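PDB 3S9V: abietadiene synthase, chloroplastic from Abies grandis, which belongs to the terpene synthases, a predominantly helical family, and carries both an N-terminal terpene synthase domain and a metal-binding domain. Local coordinates for residues Y171-P174 with F175-Q178. Numbering follows the deposited sequence.
Sequences YDLP and FLKQ
The carbonyl oxygen of P174 accepts the backbone N-H of Q178 at 2.7 Å (P174 O to Q178 N), and the first carbons of the same glutamine lie alongside that oxygen, Q178 CB 3.2 Å from P174 O. Q178 thus illustrates how a residue one turn on can lie against the proline that starts the helix. With CG anti to its own carbonyl carbon (chi1 -77°), the extended chain brings the amide to the CA-CB edge of the proline ring, where NE2 lies 3.5 Å from P174 CB in a van der Waals contact.

One residue earlier the same i to i+4 pattern begins: K177 N donates to L173 O at 2.8 Å, with an N-H...O angle of 172°. L173 is the N-cap, and its carbonyl opens the helical bonding. P174 occupies the first helical position, where a proline, having no N-H to give, costs the helix no hydrogen bond. K177 CB faces two backbone oxygens on one side, 3.5 Å from L173 O and 3.6 Å from Y171 O, while its extended chain runs outward; NZ stays 6.5 Å from D172 OD1, too far for a salt bridge. The CD1 methyls of L173 and L176 meet only loosely.

The turn leads from helix 151-164 into helix 174-187, at the chain's periphery. L176 is buried against F155 and L159 of helix 151-164 and F132 and A136 of helix 122-136; L173 also touches A136, and Y171 rests on A162 and K163, its hydroxyl hydrogen-bonded to L167 O.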
loop_
_atom_site.group_PDB
_atom_site.type_symbol
_atom_site.label_atom_id
_atom_site.label_comp_id
_atom_site.label_asym_id
_atom_site.label_seq_id
_atom_site.Cartn_x
_atom_site.Cartn_y
_atom_site.Cartn_z
ATOM N N TYR A 171 -36.798 18.163 22.726
ATOM C CA TYR A 171 -36.775 16.797 23.242
ATOM C C TYR A 171 -37.838 15.889 22.644
ATOM O O TYR A 171 -37.615 14.688 22.493
ATOM C CB TYR A 171 -36.936 16.800 24.764
ATOM C CG TYR A 171 -35.862 17.574 25.487
ATOM C CD1 TYR A 171 -34.523 17.196 25.400
ATOM C CD2 TYR A 171 -36.179 18.699 26.240
ATOM C CE1 TYR A 171 -33.531 17.921 26.041
ATOM C CE2 TYR A 171 -35.193 19.431 26.888
ATOM C CZ TYR A 171 -33.871 19.040 26.782
ATOM O OH TYR A 171 -32.892 19.787 27.400
ATOM N N ASP A 172 -38.993 16.452 22.306
ATOM C CA ASP A 172 -40.075 15.648 21.751
ATOM C C ASP A 172 -39.905 15.242 20.299
ATOM O O ASP A 172 -40.700 14.461 19.781
ATOM C CB ASP A 172 -41.410 16.364 21.928
ATOM C CG ASP A 172 -41.787 16.516 23.382
ATOM O OD1 ASP A 172 -41.701 15.503 24.109
ATOM O OD2 ASP A 172 -42.170 17.633 23.799
ATOM N N LEU A 173 -38.889 15.775 19.630
ATOM C CA LEU A 173 -38.658 15.396 18.244
ATOM C C LEU A 173 -38.389 13.898 18.219
ATOM O O LEU A 173 -37.629 13.386 19.042
ATOM C CB LEU A 173 -37.451 16.132 17.663
ATOM C CG LEU A 173 -37.658 17.564 17.180
ATOM C CD1 LEU A 173 -36.352 18.092 16.608
ATOM C CD2 LEU A 173 -38.753 17.592 16.125
ATOM N N PRO A 174 -39.011 13.174 17.277
ATOM C CA PRO A 174 -38.792 11.726 17.203
ATOM C C PRO A 174 -37.314 11.369 17.311
ATOM O O PRO A 174 -36.928 10.576 18.167
ATOM C CB PRO A 174 -39.397 11.364 15.852
ATOM C CG PRO A 174 -40.563 12.283 15.784
ATOM C CD PRO A 174 -39.966 13.608 16.243
ATOM N N PHE A 175 -36.486 11.972 16.461
ATOM C CA PHE A 175 -35.052 11.696 16.475
ATOM C C PHE A 175 -34.421 11.745 17.869
ATOM O O PHE A 175 -33.728 10.814 18.275
ATOM C CB PHE A 175 -34.302 12.677 15.574
ATOM C CG PHE A 175 -32.806 12.503 15.614
ATOM C CD1 PHE A 175 -32.203 11.400 15.011
ATOM C CD2 PHE A 175 -32.001 13.418 16.289
ATOM C CE1 PHE A 175 -30.823 11.212 15.081
ATOM C CE2 PHE A 175 -30.621 13.238 16.366
ATOM C CZ PHE A 175 -30.032 12.131 15.760
ATOM N N LEU A 176 -34.657 12.830 18.595
ATOM C CA LEU A 176 -34.078 12.991 19.920
ATOM C C LEU A 176 -34.716 12.104 20.974
ATOM O O LEU A 176 -34.021 11.561 21.839
ATOM C CB LEU A 176 -34.155 14.455 20.342
ATOM C CG LEU A 176 -33.325 15.343 19.411
ATOM C CD1 LEU A 176 -33.473 16.808 19.788
ATOM C CD2 LEU A 176 -31.867 14.907 19.484
ATOM N N LYS A 177 -36.033 11.944 20.903
ATOM C CA LYS A 177 -36.721 11.107 21.876
ATOM C C LYS A 177 -36.344 9.642 21.683
ATOM O O LYS A 177 -36.135 8.915 22.648
ATOM C CB LYS A 177 -38.240 11.259 21.754
ATOM C CG LYS A 177 -38.989 10.462 22.810
ATOM C CD LYS A 177 -40.477 10.333 22.519
ATOM C CE LYS A 177 -41.132 9.389 23.524
ATOM N NZ LYS A 177 -42.557 9.111 23.204
ATOM N N GLN A 178 -36.250 9.214 20.432
ATOM C CA GLN A 178 -35.913 7.829 20.124
ATOM C C GLN A 178 -34.444 7.451 20.292
ATOM O O GLN A 178 -34.133 6.283 20.529
ATOM C CB GLN A 178 -36.366 7.490 18.704
ATOM C CG GLN A 178 -37.862 7.248 18.573
ATOM C CD GLN A 178 -38.355 7.461 17.159
ATOM O OE1 GLN A 178 -37.686 7.085 16.195
ATOM N NE2 GLN A 178 -39.535 8.062 17.025
#